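Side-chain contacts in serine acetyltransferase (Entamoeba histolytica, PDB 3Q1X), which probably catalyses the transfer of an acetyl group to L-serine, a step in cysteine biosynthesis: residues Y13-Q18 / S98-L103; P30-F35 / I123-P128; L41-I44 / F50-H53; F46-F49 / K55-E58; A109-D114 / P118-I123. All blocks are in the same frame, centred on the assembly; numbering follows the deposited sequence.

Contact 1: residues Y13-Q18 / S98-L103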
# COMPACT_ATOMS: atom_id res chain seq x y z
N TYR A 13 -23.01 3.61 23.91
CA TYR A 13 -22.39 3.49 25.23
C TYR A 13 -22.94 2.31 26.03
O TYR A 13 -22.17 1.57 26.67
CB TYR A 13 -22.52 4.80 26.01
CG TYR A 13 -21.87 4.74 27.38
CD1 TYR A 13 -20.48 4.72 27.50
CD2 TYR A 13 -22.64 4.70 28.54
CE1 TYR A 13 -19.87 4.66 28.76
CE2 TYR A 13 -22.05 4.65 29.79
CZ TYR A 13 -20.66 4.63 29.89
OH TYR A 13 -20.07 4.57 31.13
N GLU A 14 -24.27 2.14 26.01
CA GLU A 14 -24.94 1.03 26.68
C GLU A 14 -24.53 -0.32 26.09
O GLU A 14 -24.38 -1.30 26.82
CB GLU A 14 -26.46 1.21 26.61
CG GLU A 14 -27.02 2.25 27.59
CD GLU A 14 -26.82 1.86 29.06
OE1 GLU A 14 -27.26 0.77 29.46
OE2 GLU A 14 -26.21 2.66 29.80
N MET A 15 -24.35 -0.35 24.77
CA MET A 15 -23.85 -1.54 24.09
C MET A 15 -22.43 -1.85 24.55
O MET A 15 -22.11 -3.00 24.85
CB MET A 15 -23.88 -1.35 22.57
CG MET A 15 -25.29 -1.39 21.99
SD MET A 15 -25.36 -0.62 20.37
CE MET A 15 -24.97 -2.01 19.33
N TYR A 16 -21.59 -0.82 24.62
CA TYR A 16 -20.22 -0.94 25.13
C TYR A 16 -20.22 -1.56 26.54
O TYR A 16 -19.48 -2.51 26.79
CB TYR A 16 -19.52 0.42 25.10
CG TYR A 16 -18.33 0.58 26.03
CD1 TYR A 16 -17.05 0.15 25.64
CD2 TYR A 16 -18.47 1.19 27.28
CE1 TYR A 16 -15.95 0.30 26.50
CE2 TYR A 16 -17.38 1.35 28.14
CZ TYR A 16 -16.13 0.90 27.74
OH TYR A 16 -15.06 1.07 28.60
N LEU A 17 -21.07 -1.05 27.43
CA LEU A 17 -21.20 -1.58 28.79
C LEU A 17 -21.60 -3.06 28.85
O LEU A 17 -21.21 -3.79 29.78
CB LEU A 17 -22.19 -0.74 29.60
CG LEU A 17 -21.75 0.63 30.12
CD1 LEU A 17 -22.92 1.28 30.82
CD2 LEU A 17 -20.54 0.52 31.06
N GLN A 18 -22.35 -3.51 27.84
CA GLN A 18 -22.90 -4.86 27.81
C GLN A 18 -22.08 -5.82 26.94
O GLN A 18 -22.37 -7.02 26.89
CB GLN A 18 -24.36 -4.83 27.33
CG GLN A 18 -25.31 -4.10 28.27
CD GLN A 18 -26.62 -3.71 27.61
OE1 GLN A 18 -27.18 -4.47 26.81
NE2 GLN A 18 -27.12 -2.52 27.92
N SER A 98 -26.34 -0.76 14.55
CA SER A 98 -26.34 -2.02 13.79
C SER A 98 -24.95 -2.34 13.22
O SER A 98 -24.53 -3.49 13.22
CB SER A 98 -27.41 -2.04 12.69
OG SER A 98 -27.18 -1.07 11.68
N ILE A 99 -24.25 -1.31 12.76
CA ILE A 99 -22.86 -1.46 12.31
C ILE A 99 -21.97 -1.98 13.45
O ILE A 99 -21.15 -2.87 13.24
CB ILE A 99 -22.32 -0.15 11.69
CG1 ILE A 99 -23.13 0.18 10.43
CG2 ILE A 99 -20.82 -0.27 11.41
CD1 ILE A 99 -22.92 1.58 9.89
N LYS A 100 -22.13 -1.41 14.65
CA LYS A 100 -21.38 -1.86 15.82
C LYS A 100 -21.56 -3.38 16.05
O LYS A 100 -20.59 -4.10 16.24
CB LYS A 100 -21.80 -1.08 17.08
CG LYS A 100 -21.25 -1.63 18.40
CD LYS A 100 -19.73 -1.48 18.49
CE LYS A 100 -19.17 -2.33 19.62
NZ LYS A 100 -19.94 -2.18 20.88
N ARG A 101 -22.82 -3.83 16.00
CA ARG A 101 -23.13 -5.26 16.12
C ARG A 101 -22.44 -6.07 15.01
O ARG A 101 -21.83 -7.11 15.27
CB ARG A 101 -24.65 -5.48 16.13
CG ARG A 101 -25.31 -4.94 17.39
CD ARG A 101 -26.81 -5.23 17.48
NE ARG A 101 -27.62 -4.38 16.60
CZ ARG A 101 -28.27 -3.27 16.98
NH1 ARG A 101 -28.24 -2.85 18.24
NH2 ARG A 101 -28.97 -2.59 16.09
N THR A 102 -22.50 -5.56 13.78
CA THR A 102 -21.89 -6.28 12.66
C THR A 102 -20.37 -6.34 12.82
O THR A 102 -19.75 -7.37 12.52
CB THR A 102 -22.24 -5.63 11.31
OG1 THR A 102 -23.65 -5.57 11.18
CG2 THR A 102 -21.66 -6.45 10.17
N LEU A 103 -19.77 -5.23 13.26
CA LEU A 103 -18.31 -5.18 13.43
C LEU A 103 -17.84 -6.18 14.47
O LEU A 103 -16.75 -6.75 14.35
CB LEU A 103 -17.85 -3.76 13.78
CG LEU A 103 -17.80 -2.76 12.61
CD1 LEU A 103 -17.46 -1.38 13.14
CD2 LEU A 103 -16.80 -3.18 11.53
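The flat guanidinium of Arg-101 meets the methyl end of Met-15 at a slant. Met-15 CE lies 3.5 Å from Arg-101 NH1. The same methyl also sits 3.5 Å from Arg-101 CG, so it touches both the root and the tip of one arginine. Arg-101 can do this because its chain bends at chi3 (-75°) and curls round the methyl. The two side chains run at about a right angle to each other. The Tyr-16 ring flanks the contact. Tyr-13 O lies in its plane, at the edge, and the ring of His-24 packs with it edge-to-face. The Tyr-13 ring carries Leu-17 CG over one face, 4.0 Å above the plane.

The contact joins two helices of the N-terminal helical domain, 2-18 and 82-113. Their short segments run roughly parallel, 26° apart, with axes 11.2 Å from each other. That spacing is wide, and long side chains bridge it. Met-15 points at the other helix, and its bend at chi3 swings CE onto Lys-100 CG at 3.9 Å.

Lys-100 also points toward helix 2-18. It is folded at chi2 (67°) and again at chi4. Its NZ comes to 4.3 Å from Tyr-16 N, but its polar partner is Asp-19, just past the segment, with which it forms a salt bridge. Tyr-16 OH turns away from helix 82-113 and is hydrogen-bonded to Asp-48 OD1.

Contact 2: residues P30-F35 / I123-P128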
# COMPACT_ATOMS: atom_id res chain seq x y z
N PRO A 30 -0.73 2.37 23.14
CA PRO A 30 0.03 3.46 22.52
C PRO A 30 -0.84 4.29 21.58
O PRO A 30 -1.60 3.73 20.78
CB PRO A 30 1.12 2.72 21.72
CG PRO A 30 1.26 1.40 22.41
CD PRO A 30 -0.13 1.05 22.84
N HIS A 31 -0.72 5.61 21.68
CA HIS A 31 -1.53 6.52 20.87
C HIS A 31 -1.05 6.53 19.43
O HIS A 31 0.13 6.70 19.14
CB HIS A 31 -1.52 7.94 21.45
CG HIS A 31 -2.33 8.92 20.66
ND1 HIS A 31 -1.76 9.78 19.74
CD2 HIS A 31 -3.66 9.17 20.64
CE1 HIS A 31 -2.71 10.52 19.19
NE2 HIS A 31 -3.87 10.17 19.72
N LYS A 32 -2.01 6.31 18.53
CA LYS A 32 -1.76 6.33 17.10
C LYS A 32 -2.55 7.47 16.44
O LYS A 32 -3.58 7.91 16.97
CB LYS A 32 -2.16 4.98 16.47
CG LYS A 32 -1.71 3.70 17.23
CD LYS A 32 -0.21 3.66 17.58
CE LYS A 32 0.69 3.66 16.35
NZ LYS A 32 1.16 2.30 15.97
N LYS A 33 -2.05 7.94 15.31
CA LYS A 33 -2.76 8.93 14.50
C LYS A 33 -2.91 8.41 13.08
O LYS A 33 -1.92 8.24 12.36
CB LYS A 33 -2.01 10.27 14.52
N VAL A 34 -4.15 8.14 12.69
CA VAL A 34 -4.46 7.69 11.33
C VAL A 34 -5.48 8.66 10.71
O VAL A 34 -5.96 9.57 11.39
CB VAL A 34 -5.00 6.24 11.32
CG1 VAL A 34 -3.92 5.25 11.77
CG2 VAL A 34 -6.26 6.10 12.16
N PHE A 35 -5.81 8.46 9.43
CA PHE A 35 -6.79 9.33 8.77
C PHE A 35 -8.10 9.48 9.55
O PHE A 35 -8.54 8.57 10.27
CB PHE A 35 -7.03 8.91 7.31
CG PHE A 35 -7.67 7.56 7.14
CD1 PHE A 35 -9.05 7.45 6.99
CD2 PHE A 35 -6.89 6.41 7.04
CE1 PHE A 35 -9.64 6.20 6.80
CE2 PHE A 35 -7.47 5.16 6.85
CZ PHE A 35 -8.85 5.05 6.72
N ILE A 123 -6.51 -7.57 16.75
CA ILE A 123 -7.29 -7.38 15.53
C ILE A 123 -7.86 -5.97 15.49
O ILE A 123 -7.73 -5.26 14.48
CB ILE A 123 -8.40 -8.45 15.41
CG1 ILE A 123 -7.79 -9.85 15.57
CG2 ILE A 123 -9.13 -8.32 14.08
CD1 ILE A 123 -8.79 -11.01 15.49
N ILE A 124 -8.46 -5.57 16.61
CA ILE A 124 -8.99 -4.23 16.81
C ILE A 124 -7.91 -3.17 16.62
O ILE A 124 -8.13 -2.19 15.94
CB ILE A 124 -9.64 -4.10 18.20
CG1 ILE A 124 -10.86 -5.04 18.27
CG2 ILE A 124 -9.95 -2.63 18.51
CD1 ILE A 124 -11.52 -5.15 19.62
N ARG A 125 -6.75 -3.40 17.22
CA ARG A 125 -5.69 -2.40 17.22
C ARG A 125 -5.04 -2.20 15.86
O ARG A 125 -4.71 -1.08 15.50
CB ARG A 125 -4.63 -2.74 18.26
CG ARG A 125 -5.05 -2.48 19.70
CD ARG A 125 -4.96 -1.01 20.04
NE ARG A 125 -3.60 -0.51 19.87
CZ ARG A 125 -3.25 0.77 19.93
NH1 ARG A 125 -4.17 1.71 20.14
NH2 ARG A 125 -1.98 1.11 19.76
N CYS A 126 -4.84 -3.28 15.10
CA CYS A 126 -3.95 -3.16 13.94
C CYS A 126 -4.19 -4.08 12.74
O CYS A 126 -3.43 -4.02 11.80
CB CYS A 126 -2.49 -3.33 14.39
SG CYS A 126 -2.04 -5.04 14.69
N TYR A 127 -5.23 -4.92 12.77
CA TYR A 127 -5.47 -5.78 11.60
C TYR A 127 -6.04 -4.95 10.44
O TYR A 127 -7.09 -4.32 10.60
CB TYR A 127 -6.40 -6.95 11.93
CG TYR A 127 -5.69 -8.22 12.37
CD1 TYR A 127 -6.06 -9.46 11.83
CD2 TYR A 127 -4.65 -8.20 13.31
CE1 TYR A 127 -5.42 -10.62 12.21
CE2 TYR A 127 -4.01 -9.38 13.71
CZ TYR A 127 -4.39 -10.59 13.14
OH TYR A 127 -3.78 -11.76 13.51
N PRO A 128 -5.35 -4.94 9.28
CA PRO A 128 -5.74 -4.01 8.21
C PRO A 128 -7.10 -4.31 7.57
O PRO A 128 -7.85 -3.39 7.24
CB PRO A 128 -4.59 -4.14 7.19
CG PRO A 128 -4.02 -5.50 7.44
CD PRO A 128 -4.19 -5.77 8.90
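Arg-125 ties the loop before helix 36-45 to the short helix 120-126 within the helical domain, at the interface with a second subunit. Two of its nitrogens share one backbone acceptor. Arg-125 NH2 donates to Pro-30 O at 2.8 Å with an N-H...O angle of 150°. This bond lies in the carbonyl plane, on a lone pair, while the oxygen is 17° out of the guanidinium plane. Arg-125 NH1 adds a weak bond to Pro-30 O at 3.3 Å.

Carbon atoms pack round the same nitrogen. Arg-125 NH2 lies 3.6 Å from Pro-30 CD and 3.6 Å from Lys-32 CG. Lys-32 crosses the arginine at about a right angle and folds at three successive torsions. Its NZ ends 5.1 Å from Arg-125 NH2. Both cations face Glu-153 of the second subunit, which makes a salt bridge with Arg-125 and a long, weak ion pair with Lys-32.

Arg-125 NE is hydrogen-bonded to Tyr-79 OH of the second subunit, and NH1 to Phe-49 O of its own chain. The buried guanidinium is thus fixed on several sides. Helix 36-45 follows the loop and touches Lys-32 through Arg-42, while Ile-124 packs against helix 82-113 through Leu-107.

Contact 3: residues L41-I44 / F50-H53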
# COMPACT_ATOMS: atom_id res chain seq x y z
N LEU A 41 -13.80 6.65 14.19
CA LEU A 41 -14.63 5.46 14.30
C LEU A 41 -14.02 4.41 15.23
O LEU A 41 -14.75 3.69 15.92
CB LEU A 41 -14.94 4.86 12.93
CG LEU A 41 -15.92 5.60 12.01
CD1 LEU A 41 -15.78 5.12 10.58
CD2 LEU A 41 -17.35 5.44 12.49
N ARG A 42 -12.69 4.35 15.26
CA ARG A 42 -11.97 3.48 16.20
C ARG A 42 -12.34 3.82 17.66
O ARG A 42 -12.63 2.93 18.45
CB ARG A 42 -10.44 3.52 15.96
CG ARG A 42 -10.01 2.93 14.59
CD ARG A 42 -8.65 2.21 14.51
NE ARG A 42 -7.49 3.07 14.69
CZ ARG A 42 -6.24 2.83 14.26
NH1 ARG A 42 -5.90 1.75 13.54
NH2 ARG A 42 -5.30 3.70 14.55
N LYS A 43 -12.37 5.12 17.98
CA LYS A 43 -12.69 5.59 19.33
C LYS A 43 -14.15 5.34 19.69
O LYS A 43 -14.46 4.94 20.81
CB LYS A 43 -12.36 7.09 19.48
CG LYS A 43 -10.87 7.37 19.57
CD LYS A 43 -10.56 8.83 19.84
CE LYS A 43 -9.11 8.99 20.26
NZ LYS A 43 -8.60 10.37 20.05
N ILE A 44 -15.03 5.58 18.72
CA ILE A 44 -16.47 5.44 18.89
C ILE A 44 -16.90 3.98 19.13
O ILE A 44 -17.66 3.70 20.05
CB ILE A 44 -17.22 6.01 17.65
CG1 ILE A 44 -16.93 7.51 17.50
CG2 ILE A 44 -18.72 5.72 17.74
CD1 ILE A 44 -17.31 8.10 16.14
N PHE A 50 -8.49 2.68 22.11
CA PHE A 50 -8.04 3.90 21.47
C PHE A 50 -8.19 5.15 22.33
O PHE A 50 -7.82 6.24 21.89
CB PHE A 50 -8.72 4.06 20.10
CG PHE A 50 -8.42 2.93 19.18
CD1 PHE A 50 -7.17 2.81 18.58
CD2 PHE A 50 -9.37 1.94 18.94
CE1 PHE A 50 -6.87 1.75 17.74
CE2 PHE A 50 -9.09 0.87 18.09
CZ PHE A 50 -7.83 0.78 17.49
N MET A 51 -8.71 4.97 23.55
CA MET A 51 -8.76 6.05 24.55
C MET A 51 -8.13 5.62 25.88
O MET A 51 -8.15 4.44 26.24
CB MET A 51 -10.21 6.49 24.84
CG MET A 51 -11.16 6.59 23.65
SD MET A 51 -12.73 7.38 24.10
CE MET A 51 -12.16 9.07 24.22
N LYS A 52 -7.59 6.60 26.62
CA LYS A 52 -7.20 6.39 28.01
C LYS A 52 -8.45 6.06 28.83
O LYS A 52 -9.46 6.77 28.74
CB LYS A 52 -6.52 7.63 28.57
N HIS A 53 -8.39 4.97 29.60
CA HIS A 53 -9.53 4.45 30.38
C HIS A 53 -10.23 5.51 31.23
O HIS A 53 -11.45 5.50 31.38
CB HIS A 53 -9.09 3.28 31.25
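The aliphatic part of Arg-42 lies against one face of the Phe-50 ring, while its guanidinium projects past the rim by CE1. Guanidinium and ring are nearly parallel, with planes 9° apart. The pair closes the corner where helix 36-45 ends, the short helix 47-50 follows and the chain leaves as a loop. This corner belongs to the N-terminal helical domain.

Arg-42 touches the ring from CB as far as its guanidinium. Its root covers one part of the ring face: Arg-42 CB makes a CH-pi contact at 3.7 Å from the ring centroid, 19° off the normal. Further out, Arg-42 CD sits 3.4 Å from Phe-50 CZ. The guanidinium starts at the rim and continues outward, with Arg-42 NE 3.4 Å from Phe-50 CE1. The overlap is therefore offset, with CE1 lying under one face of the guanidinium. A turn at chi3 (-67°) carries the end of the arginine out past this atom. Arg-42 NH1 is hydrogen-bonded to Gln-131 OE1 on helix 128-144, which helps to set the rotation of the group. Phe-50 also touches Ile-124 and Arg-125 on helix 120-126, so the ring is wedged between two helices.

Lys-43 passes Phe-50 at a slant, nearer the backbone. Its chain is extended beyond CG and runs past Phe-50 CB toward the carbonyl of that residue. Lys-43 CG is 4.0 Å from Phe-50 CB. Met-51 packs on the same lysine and also reaches His-60 on helix 59-79. Lys-43 CG and Met-51 CG are 4.2 Å apart, and Lys-43 CE comes to 3.4 Å from the carbonyl oxygen Phe-50 O.

Contact 4: residues F46-F49 / K55-E58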
# COMPACT_ATOMS: atom_id res chain seq x y z
N PHE A 46 -14.72 1.16 19.58
CA PHE A 46 -13.86 0.42 20.52
C PHE A 46 -13.00 1.34 21.39
O PHE A 46 -11.76 1.31 21.30
CB PHE A 46 -13.01 -0.60 19.75
CG PHE A 46 -13.81 -1.50 18.85
CD1 PHE A 46 -14.52 -2.58 19.37
CD2 PHE A 46 -13.89 -1.24 17.48
CE1 PHE A 46 -15.28 -3.40 18.54
CE2 PHE A 46 -14.65 -2.06 16.64
CZ PHE A 46 -15.35 -3.14 17.17
N PRO A 47 -13.65 2.16 22.25
CA PRO A 47 -12.94 3.17 23.04
C PRO A 47 -11.84 2.62 23.96
O PRO A 47 -10.87 3.33 24.20
CB PRO A 47 -14.05 3.82 23.87
CG PRO A 47 -15.19 2.85 23.84
CD PRO A 47 -15.10 2.21 22.50
N ASP A 48 -11.99 1.40 24.47
CA ASP A 48 -11.00 0.80 25.38
C ASP A 48 -9.63 0.66 24.74
O ASP A 48 -8.61 0.57 25.42
CB ASP A 48 -11.44 -0.60 25.82
CG ASP A 48 -12.46 -0.56 26.94
OD1 ASP A 48 -12.69 0.52 27.52
OD2 ASP A 48 -13.02 -1.63 27.23
N PHE A 49 -9.61 0.64 23.41
CA PHE A 49 -8.39 0.33 22.69
C PHE A 49 -7.75 1.57 22.09
O PHE A 49 -6.61 1.52 21.64
CB PHE A 49 -8.68 -0.72 21.61
CG PHE A 49 -9.30 -1.96 22.17
CD1 PHE A 49 -8.50 -2.96 22.72
CD2 PHE A 49 -10.69 -2.13 22.17
CE1 PHE A 49 -9.08 -4.11 23.26
CE2 PHE A 49 -11.26 -3.28 22.71
CZ PHE A 49 -10.46 -4.27 23.24
N LYS A 55 -11.06 8.25 30.54
CA LYS A 55 -11.78 9.17 29.66
C LYS A 55 -13.08 8.64 29.02
O LYS A 55 -13.82 9.41 28.41
CB LYS A 55 -10.85 9.72 28.57
CG LYS A 55 -9.51 10.23 29.07
CD LYS A 55 -8.96 11.30 28.13
CE LYS A 55 -7.44 11.32 28.13
NZ LYS A 55 -6.93 12.42 27.27
N ILE A 56 -13.36 7.35 29.15
CA ILE A 56 -14.55 6.72 28.52
C ILE A 56 -15.82 6.84 29.38
O ILE A 56 -15.91 6.21 30.45
CB ILE A 56 -14.25 5.24 28.13
CG1 ILE A 56 -13.03 5.18 27.20
CG2 ILE A 56 -15.47 4.59 27.48
CD1 ILE A 56 -12.16 3.95 27.38
N THR A 57 -16.81 7.60 28.91
CA THR A 57 -17.91 8.10 29.78
C THR A 57 -19.36 8.16 29.23
O THR A 57 -20.30 8.31 30.01
CB THR A 57 -17.58 9.53 30.29
OG1 THR A 57 -17.13 10.34 29.20
CG2 THR A 57 -16.51 9.50 31.39
N GLU A 58 -19.52 8.03 27.91
CA GLU A 58 -20.74 8.42 27.14
C GLU A 58 -20.60 9.84 26.59
O GLU A 58 -20.76 10.05 25.39
CB GLU A 58 -22.09 8.27 27.88
CG GLU A 58 -23.27 8.85 27.06
CD GLU A 58 -24.67 8.49 27.55
OE1 GLU A 58 -24.85 7.44 28.19
OE2 GLU A 58 -25.61 9.26 27.25
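Pro-47 and Ile-56 are the closest backbone pair here, with CA atoms 6.7 Å apart. Phe-46 is the first residue to leave the geometry of the preceding helix. A weakly bonded helical turn follows at about Pro-47, and Phe-49 N donates to Phe-46 O at 3.1 Å. Segment 55-58 has no regular structure. It ends at Glu-58, which takes a positive phi (94°) at the N-cap position of helix 59-79.

The contact is carried by Ile-56, which points at the turn. Both its branches rest against the proline ring. Ile-56 CG1 lies 3.7 Å from Pro-47 CB, and Ile-56 CG2 is 4.0 Å from Pro-47 CG. The longer branch ends beside two oxygens: Ile-56 CD1 is 3.5 Å from Pro-47 O and 3.5 Å from Asp-48 OD1. The buried carboxylate of Asp-48 has its polar needs met elsewhere. Besides Tyr-16 at OD1, it is hydrogen-bonded at OD2 to His-24 ND1 and Ser-25 N.

This is plain packing inside the helical domain. Pro-47 and Ile-56 both lean on Tyr-16 of helix 2-18. At the start and end of the turn, Phe-46 and Phe-49 pack on Ile-124 of helix 120-126.

Contact 5: residues A109-D114 / P118-I123. With SER (serine), chain B.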
# COMPACT_ATOMS: atom_id res chain seq x y z
N ALA A 109 -15.15 -13.46 13.33
CA ALA A 109 -14.72 -14.13 12.10
C ALA A 109 -13.21 -14.03 11.90
O ALA A 109 -12.57 -15.00 11.49
CB ALA A 109 -15.45 -13.54 10.89
N ALA A 110 -12.65 -12.86 12.19
CA ALA A 110 -11.20 -12.64 12.07
C ALA A 110 -10.44 -13.58 13.00
O ALA A 110 -9.52 -14.27 12.57
CB ALA A 110 -10.86 -11.20 12.37
N TYR A 111 -10.82 -13.60 14.27
CA TYR A 111 -10.13 -14.46 15.22
C TYR A 111 -10.31 -15.94 14.85
O TYR A 111 -9.34 -16.71 14.87
CB TYR A 111 -10.59 -14.18 16.65
CG TYR A 111 -9.86 -15.00 17.68
CD1 TYR A 111 -8.65 -14.57 18.24
CD2 TYR A 111 -10.36 -16.23 18.09
CE1 TYR A 111 -7.97 -15.34 19.18
CE2 TYR A 111 -9.69 -17.01 19.03
CZ TYR A 111 -8.50 -16.57 19.57
OH TYR A 111 -7.86 -17.36 20.50
N ALA A 112 -11.53 -16.31 14.49
CA ALA A 112 -11.85 -17.70 14.13
C ALA A 112 -11.13 -18.19 12.88
O ALA A 112 -10.90 -19.40 12.74
CB ALA A 112 -13.35 -17.88 14.00
N GLY A 113 -10.79 -17.26 11.98
CA GLY A 113 -10.16 -17.60 10.71
C GLY A 113 -8.64 -17.44 10.63
O GLY A 113 -8.04 -17.71 9.58
N ASP A 114 -8.02 -17.01 11.74
CA ASP A 114 -6.59 -16.68 11.75
C ASP A 114 -5.81 -17.28 12.94
O ASP A 114 -5.86 -16.75 14.05
CB ASP A 114 -6.38 -15.17 11.72
CG ASP A 114 -4.91 -14.79 11.56
OD1 ASP A 114 -4.08 -15.67 11.22
OD2 ASP A 114 -4.56 -13.60 11.77
N PRO A 118 -3.77 -13.58 18.52
CA PRO A 118 -3.70 -13.96 19.94
C PRO A 118 -4.96 -13.58 20.75
O PRO A 118 -5.19 -14.15 21.83
CB PRO A 118 -2.50 -13.17 20.44
CG PRO A 118 -2.47 -11.95 19.57
CD PRO A 118 -2.90 -12.43 18.21
N GLY A 119 -5.73 -12.62 20.25
CA GLY A 119 -6.96 -12.14 20.90
C GLY A 119 -7.58 -11.01 20.08
O GLY A 119 -6.92 -10.47 19.19
N LEU A 120 -8.83 -10.67 20.37
CA LEU A 120 -9.53 -9.62 19.62
C LEU A 120 -8.81 -8.29 19.70
O LEU A 120 -8.81 -7.54 18.73
CB LEU A 120 -10.99 -9.47 20.07
CG LEU A 120 -11.92 -10.68 19.87
CD1 LEU A 120 -13.37 -10.29 19.99
CD2 LEU A 120 -11.70 -11.34 18.52
N SER A 121 -8.19 -8.01 20.84
CA SER A 121 -7.48 -6.74 21.04
C SER A 121 -6.48 -6.40 19.93
O SER A 121 -6.39 -5.25 19.55
CB SER A 121 -6.82 -6.64 22.43
OG SER A 121 -5.67 -7.44 22.54
N LEU A 122 -5.75 -7.39 19.41
CA LEU A 122 -4.75 -7.13 18.36
C LEU A 122 -5.39 -6.88 16.99
O LEU A 122 -4.89 -6.08 16.18
CB LEU A 122 -3.73 -8.27 18.25
CG LEU A 122 -2.50 -7.89 17.42
CD1 LEU A 122 -1.74 -6.73 18.09
CD2 LEU A 122 -1.60 -9.08 17.23
N ILE A 123 -6.51 -7.57 16.75
CA ILE A 123 -7.29 -7.38 15.53
C ILE A 123 -7.86 -5.97 15.49
O ILE A 123 -7.73 -5.26 14.48
CB ILE A 123 -8.40 -8.45 15.41
CG1 ILE A 123 -7.79 -9.85 15.57
CG2 ILE A 123 -9.13 -8.32 14.08
CD1 ILE A 123 -8.79 -11.01 15.49
N SER B . -2.90 -15.56 8.73
CA SER B . -2.96 -17.00 8.34
C SER B . -2.01 -17.82 9.20
O SER B . -1.27 -17.28 10.03
CB SER B . -2.61 -17.16 6.86
OG SER B . -1.25 -16.80 6.61
OXT SER B . -1.96 -19.04 9.09
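Ala-110 and Tyr-111 pack on Leu-120 and Ile-123 in an apolar contact between the end of helix 82-113 and the start of helix 120-126. Ile-123 points toward the longer helix and lays its CD1 against it, 3.7 Å from Ala-110 CB and 3.5 Å from Tyr-111 N. Leu-120 comes in at about a right angle to Tyr-111, with CD2 3.6 Å from Tyr-111 CB.

Tyr-111 has CG anti to its own N (chi1 -178°), which brings the ring edge up to the connecting loop. There the peptide of Pro-118 and Gly-119 lies at the ring edge, with Gly-119 N 3.7 Å from Tyr-111 CE1. Arg-218 of the second subunit forms a cation-pi contact with this ring.

In the loop that follows the longer helix, Asp-114 turns to the bound serine. Asp-114 OD1 accepts a hydrogen bond from the serine N at 2.8 Å. The carboxylate has two more partners: Ala-116 N at OD1 and Tyr-127 OH at OD2. Asp-179 and Arg-222 of the second subunit hold the same ligand. The helical domain of one chain thus meets the left-handed beta helix of another at a serine pocket shared between subunits.

Overall arrangement
All five contacts lie in the N-terminal helical domain. Contact 4 is the buried one, and the others are partly buried. Contacts 3 and 4 are neighbours on the same corner, joined where Met-51 meets Ile-56; contact 3 sets the aliphatic part of an arginine on a ring face, whereas contact 4 is mainly apolar. Contact 1 leans on contact 4 through Tyr-13 and Tyr-16, and like contact 5 uses helix 82-113. Contacts 2 and 5 share Ile-123 and helix 120-126, and both touch the second subunit. Their chemistry differs: contact 2 is polar, while contact 5 is apolar apart from its ligand site. Arg-125 and Ile-124 link contact 2 to contacts 3 and 4.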